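Local coordinates for protein 3',5'-cyclic-nucleotide phosphodiesterase 1 (Saccharomyces cerevisiae, PDB 4OJV) that is a class-II cyclic-nucleotide phosphodiesterase, a two-zinc enzyme of the metallo-beta-lactamase fold that forms a dimer, at residues T7-N12 and R48-Q53; Y18-F23 and H133-V138. All coordinates share one frame; numbering follows the deposited sequence.

Contact 1 of 2, residues T7-N12 and R48-Q53; sequences TILGAN and REMLVQ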
loop_
_atom_site.group_PDB
_atom_site.type_symbol
_atom_site.label_atom_id
_atom_site.label_comp_id
_atom_site.label_asym_id
_atom_site.label_seq_id
_atom_site.Cartn_x
_atom_site.Cartn_y
_atom_site.Cartn_z
ATOM N N THR A 7 4.662 18.453 -0.940
ATOM C CA THR A 7 3.460 17.747 -1.361
ATOM C C THR A 7 3.234 16.586 -0.394
ATOM O O THR A 7 4.088 15.713 -0.259
ATOM C CB THR A 7 3.581 17.192 -2.791
ATOM O OG1 THR A 7 4.090 18.198 -3.677
ATOM C CG2 THR A 7 2.220 16.730 -3.287
ATOM N N ILE A 8 2.085 16.581 0.266
ATOM C CA ILE A 8 1.742 15.506 1.190
ATOM C C ILE A 8 1.104 14.369 0.402
ATOM O O ILE A 8 -0.065 14.451 0.031
ATOM C CB ILE A 8 0.786 15.985 2.301
ATOM C CG1 ILE A 8 1.303 17.276 2.948
ATOM C CG2 ILE A 8 0.574 14.870 3.322
ATOM C CD1 ILE A 8 2.579 17.140 3.733
ATOM N N LEU A 9 1.879 13.331 0.095
ATOM C CA LEU A 9 1.310 12.167 -0.584
ATOM C C LEU A 9 0.613 11.245 0.392
ATOM O O LEU A 9 -0.428 10.667 0.072
ATOM C CB LEU A 9 2.356 11.399 -1.392
ATOM C CG LEU A 9 2.976 12.145 -2.566
ATOM C CD1 LEU A 9 3.846 11.209 -3.381
ATOM C CD2 LEU A 9 1.933 12.803 -3.465
ATOM N N GLY A 10 1.190 11.097 1.579
ATOM C CA GLY A 10 0.607 10.229 2.585
ATOM C C GLY A 10 0.976 10.692 3.971
ATOM O O GLY A 10 2.138 11.029 4.242
ATOM N N ALA A 11 -0.021 10.738 4.848
ATOM C CA ALA A 11 0.187 11.133 6.235
ATOM C C ALA A 11 -0.551 10.204 7.198
ATOM O O ALA A 11 -0.738 10.535 8.357
ATOM C CB ALA A 11 -0.239 12.582 6.450
ATOM N N ASN A 12 -0.950 9.035 6.706
ATOM C CA ASN A 12 -1.700 8.049 7.478
ATOM C C ASN A 12 -0.749 7.194 8.315
ATOM O O ASN A 12 0.209 6.641 7.781
ATOM C CB ASN A 12 -2.477 7.200 6.470
ATOM C CG ASN A 12 -3.203 6.026 7.081
ATOM O OD1 ASN A 12 -3.490 5.984 8.267
ATOM N ND2 ASN A 12 -3.500 5.050 6.243
ATOM N N ARG A 48 -1.163 10.233 -9.138
ATOM C CA ARG A 48 -2.218 10.105 -10.137
ATOM C C ARG A 48 -3.533 10.729 -9.659
ATOM O O ARG A 48 -4.201 11.436 -10.422
ATOM C CB ARG A 48 -2.435 8.643 -10.495
ATOM C CG ARG A 48 -3.359 8.435 -11.689
ATOM C CD ARG A 48 -3.421 6.976 -12.077
ATOM N NE ARG A 48 -4.019 6.181 -11.011
ATOM C CZ ARG A 48 -4.102 4.854 -10.997
ATOM N NH1 ARG A 48 -3.619 4.127 -11.997
ATOM N NH2 ARG A 48 -4.673 4.248 -9.966
ATOM N N GLU A 49 -3.900 10.469 -8.404
ATOM C CA GLU A 49 -5.117 11.042 -7.825
ATOM C C GLU A 49 -5.084 12.556 -7.866
ATOM O O GLU A 49 -6.085 13.203 -8.190
ATOM C CB GLU A 49 -5.284 10.584 -6.376
ATOM C CG GLU A 49 -5.784 9.156 -6.212
ATOM C CD GLU A 49 -7.108 8.902 -6.910
ATOM O OE1 GLU A 49 -8.072 9.678 -6.705
ATOM O OE2 GLU A 49 -7.187 7.913 -7.659
ATOM N N MET A 50 -3.924 13.119 -7.541
ATOM C CA MET A 50 -3.773 14.560 -7.476
ATOM C C MET A 50 -3.822 15.171 -8.867
ATOM O O MET A 50 -4.307 16.290 -9.019
ATOM C CB MET A 50 -2.493 14.939 -6.724
ATOM C CG MET A 50 -2.511 14.508 -5.261
ATOM S SD MET A 50 -1.017 14.909 -4.336
ATOM C CE MET A 50 -1.104 16.689 -4.387
ATOM N N LEU A 51 -3.360 14.426 -9.873
ATOM C CA LEU A 51 -3.463 14.841 -11.275
ATOM C C LEU A 51 -4.915 14.851 -11.788
ATOM O O LEU A 51 -5.242 15.621 -12.689
ATOM C CB LEU A 51 -2.538 14.000 -12.181
ATOM C CG LEU A 51 -1.016 14.229 -12.038
ATOM C CD1 LEU A 51 -0.198 13.077 -12.602
ATOM C CD2 LEU A 51 -0.569 15.536 -12.680
ATOM N N VAL A 52 -5.780 14.018 -11.203
ATOM C CA VAL A 52 -7.202 13.960 -11.592
ATOM C C VAL A 52 -8.060 14.955 -10.809
ATOM O O VAL A 52 -8.869 15.674 -11.400
ATOM C CB VAL A 52 -7.797 12.540 -11.429
ATOM C CG1 VAL A 52 -9.267 12.511 -11.834
ATOM C CG2 VAL A 52 -7.015 11.534 -12.250
ATOM N N GLN A 53 -7.885 14.988 -9.487
ATOM C CA GLN A 53 -8.697 15.841 -8.608
ATOM C C GLN A 53 -8.486 17.336 -8.866
ATOM O O GLN A 53 -9.385 18.144 -8.622
ATOM C CB GLN A 53 -8.444 15.506 -7.133
ATOM C CG GLN A 53 -9.014 14.164 -6.691
ATOM C CD GLN A 53 -8.714 13.839 -5.239
ATOM O OE1 GLN A 53 -7.612 14.084 -4.745
ATOM N NE2 GLN A 53 -9.697 13.274 -4.548
#

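Contact 2 of 2, residues Y18-F23 and H133-V138; sequences YGTQCF and HISGLV. With ZN (zinc ion), chain E.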
loop_
_atom_site.group_PDB
_atom_site.type_symbol
_atom_site.label_atom_id
_atom_site.label_comp_id
_atom_site.label_asym_id
_atom_site.label_seq_id
_atom_site.Cartn_x
_atom_site.Cartn_y
_atom_site.Cartn_z
ATOM N N TYR A 18 -3.430 2.455 2.808
ATOM C CA TYR A 18 -3.142 3.399 1.723
ATOM C C TYR A 18 -2.843 4.779 2.300
ATOM O O TYR A 18 -3.328 5.142 3.356
ATOM C CB TYR A 18 -4.311 3.526 0.731
ATOM C CG TYR A 18 -4.800 2.282 -0.021
ATOM C CD1 TYR A 18 -4.237 1.021 0.175
ATOM C CD2 TYR A 18 -5.856 2.384 -0.926
ATOM C CE1 TYR A 18 -4.715 -0.091 -0.506
ATOM C CE2 TYR A 18 -6.338 1.278 -1.611
ATOM C CZ TYR A 18 -5.766 0.048 -1.390
ATOM O OH TYR A 18 -6.242 -1.038 -2.072
ATOM N N GLY A 19 -2.051 5.554 1.579
ATOM C CA GLY A 19 -1.734 6.902 1.988
ATOM C C GLY A 19 -0.801 6.970 3.173
ATOM O O GLY A 19 -0.847 7.928 3.919
ATOM N N THR A 20 0.051 5.958 3.346
ATOM C CA THR A 20 1.028 5.975 4.437
ATOM C C THR A 20 2.206 6.903 4.083
ATOM O O THR A 20 2.264 7.461 2.987
ATOM C CB THR A 20 1.452 4.558 4.867
ATOM O OG1 THR A 20 1.979 3.868 3.747
ATOM C CG2 THR A 20 0.268 3.771 5.421
ATOM N N GLN A 21 3.102 7.101 5.038
ATOM C CA GLN A 21 3.952 8.282 5.048
ATOM C C GLN A 21 4.819 8.488 3.814
ATOM O O GLN A 21 5.664 7.656 3.474
ATOM C CB GLN A 21 4.841 8.268 6.284
ATOM C CG GLN A 21 5.718 9.504 6.385
ATOM C CD GLN A 21 6.074 9.863 7.807
ATOM O OE1 GLN A 21 5.194 10.096 8.634
ATOM N NE2 GLN A 21 7.367 9.949 8.092
ATOM N N CYS A 22 4.637 9.638 3.156
ATOM C CA CYS A 22 5.523 10.076 2.077
ATOM C C CYS A 22 5.283 11.554 1.794
ATOM O O CYS A 22 4.128 11.972 1.594
ATOM C CB CYS A 22 5.277 9.281 0.795
ATOM S SG CYS A 22 6.342 9.807 -0.578
ATOM N N PHE A 23 6.365 12.334 1.762
ATOM C CA PHE A 23 6.292 13.766 1.463
ATOM C C PHE A 23 7.226 14.065 0.307
ATOM O O PHE A 23 8.363 13.596 0.296
ATOM C CB PHE A 23 6.697 14.583 2.699
ATOM C CG PHE A 23 6.057 14.100 3.970
ATOM C CD1 PHE A 23 4.678 14.161 4.155
ATOM C CD2 PHE A 23 6.833 13.552 4.979
ATOM C CE1 PHE A 23 4.098 13.691 5.326
ATOM C CE2 PHE A 23 6.259 13.083 6.149
ATOM C CZ PHE A 23 4.890 13.155 6.326
ATOM N N HIS A 133 6.460 2.803 5.518
ATOM C CA HIS A 133 7.326 3.885 5.052
ATOM C C HIS A 133 8.054 3.539 3.788
ATOM O O HIS A 133 8.796 4.371 3.270
ATOM C CB HIS A 133 8.297 4.328 6.156
ATOM C CG HIS A 133 7.580 4.886 7.351
ATOM N ND1 HIS A 133 7.542 6.209 7.669
ATOM C CD2 HIS A 133 6.781 4.244 8.270
ATOM C CE1 HIS A 133 6.760 6.374 8.748
ATOM N NE2 HIS A 133 6.283 5.178 9.103
ATOM N N ILE A 134 7.810 2.342 3.250
ATOM C CA ILE A 134 8.525 1.901 2.046
ATOM C C ILE A 134 7.656 1.210 0.995
ATOM O O ILE A 134 8.148 0.893 -0.073
ATOM C CB ILE A 134 9.730 0.980 2.367
ATOM C CG1 ILE A 134 9.235 -0.310 3.038
ATOM C CG2 ILE A 134 10.756 1.737 3.197
ATOM C CD1 ILE A 134 10.264 -1.416 3.119
ATOM N N SER A 135 6.379 0.977 1.285
ATOM C CA SER A 135 5.543 0.164 0.398
ATOM C C SER A 135 5.392 0.752 -1.012
ATOM O O SER A 135 5.443 0.008 -1.999
ATOM C CB SER A 135 4.180 -0.082 1.035
ATOM O OG SER A 135 3.547 1.130 1.349
ATOM N N GLY A 136 5.213 2.072 -1.113
ATOM C CA GLY A 136 5.117 2.722 -2.415
ATOM C C GLY A 136 6.443 2.749 -3.148
ATOM O O GLY A 136 6.508 2.448 -4.337
ATOM N N LEU A 137 7.512 3.101 -2.440
ATOM C CA LEU A 137 8.846 3.026 -3.008
ATOM C C LEU A 137 9.061 1.662 -3.672
ATOM O O LEU A 137 9.535 1.574 -4.808
ATOM C CB LEU A 137 9.886 3.243 -1.898
ATOM C CG LEU A 137 11.318 2.767 -2.159
ATOM C CD1 LEU A 137 12.000 3.538 -3.279
ATOM C CD2 LEU A 137 12.138 2.828 -0.876
ATOM N N VAL A 138 8.726 0.599 -2.946
ATOM C CA VAL A 138 8.971 -0.739 -3.451
ATOM C C VAL A 138 8.066 -1.080 -4.635
ATOM O O VAL A 138 8.549 -1.448 -5.708
ATOM C CB VAL A 138 8.832 -1.773 -2.317
ATOM C CG1 VAL A 138 8.890 -3.189 -2.872
ATOM C CG2 VAL A 138 9.919 -1.564 -1.267
HETATM ZN ZN ZN E . 4.976 4.458 10.624
HETATM O O HOH W 1 1.859 1.106 3.395
HETATM O O HOH W 2 5.989 2.741 10.926
#

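Contact 1 of 2, residues T7-N12 and R48-Q53
Helix 44-53 packs on strand 4-8 and the residues that follow it through a single side chain, M50, which reaches T7 and L9 with its thioether. The backbones stay well apart, with 8.9 Å between L9 CA and M50 CA, and M50 spans the gap. Its chain leaves the helix extended (chi2 179°) and then bends at the CG-SD bond (chi3 65°), which carries CE along the strand toward the T7 end and away from L9. M50 CE meets T7 CG2 at 3.5 Å, the two side chains overlapping head to tail. T7 presents this methyl because CG2 lies anti to its backbone N, leaving OG1 anti to the carbonyl carbon. L9 meets the methionine nearly square-on, from the same strand side and further from CE, so that one branch tip, L9 CD2, rests 3.7 Å from M50 SD. The T7 methyl is also near the sulfur, at 3.9 Å between T7 CG2 and M50 SD. The contact is thus apolar, buried and small, with 105 Å² covered on both sides together.

L90 touches both T7 and M50, extending the same patch, while another side of the helix packs on F68 of the second subunit. The strand is irregular here: the chain turns a corner at L9, and L9 and G10 both face C22 of strand 22-27, a classic beta bulge. A helix laid on the outer face of one sheet in this way belongs to the alpha-beta/beta-alpha sandwich of metallo-beta-lactamase folds.

Contact 2 of 2, residues Y18-F23 and H133-V138
Q21 and the imidazole of H133 lie obliquely across one another, the amide and ring planes 74° apart. Q21 CB stands 3.7 Å from H133 CE1, approaching the ring at a slant, while the amide nitrogen comes to the ring edge in its plane, with Q21 NE2 3.7 Å from H133 CE1. With CG anti to its backbone N (chi1 -178°), Q21 runs alongside the ND1-CE1 side of the imidazole. The two groups do not bond directly but share D39: its OD2 accepts from both Q21 NE2 and H133 ND1, and the glutamine NE2 also bonds to C242 O. Held through ND1, the ring directs H133 NE2 to the zinc ion at 2.1 Å. D132, D244 and H326 bind the same zinc, as does water 2 at 2.0 Å. H133 closes the HxHxDH metal motif of the family, and Q21 and D39 form a second shell around it.

T20 OG1 and S135 OG, 4.0 Å apart, are joined by water 1, which donates to T20 OG1 at 2.8 Å and is hydrogen-bonded to S135 OG at 2.7 Å; T20 OG1 also bonds to D132 O.

The contact sets the turn leading into strand 22-27 against the start of helix 135-140; strand 321-325 lies beside Q21, helix 159-169 packs on I134 and V138, and L131 of the second subunit meets S135.

The centres of contacts 1 and 2 lie about 11 Å apart, and their segments alternate along the chain: 7-12, 18-23, 48-53, 133-138. Strands 4-8 and 22-27 are antiparallel neighbours in the same mixed sheet, and the loop between them ties the contacts together: N12 ND2 and Y18 O, 2.9 Å apart, probably form a hydrogen bond, as do N12 N and G19 O at 3.0 Å. Across the strands, I8 CD1 packs on F23 CD1 at 3.7 Å. Contact 1 covers the sheet from outside with helix 44-53, whereas contact 2 lies at the zinc site. Both also touch the second subunit, so sheet, metal site and dimer interface adjoin here.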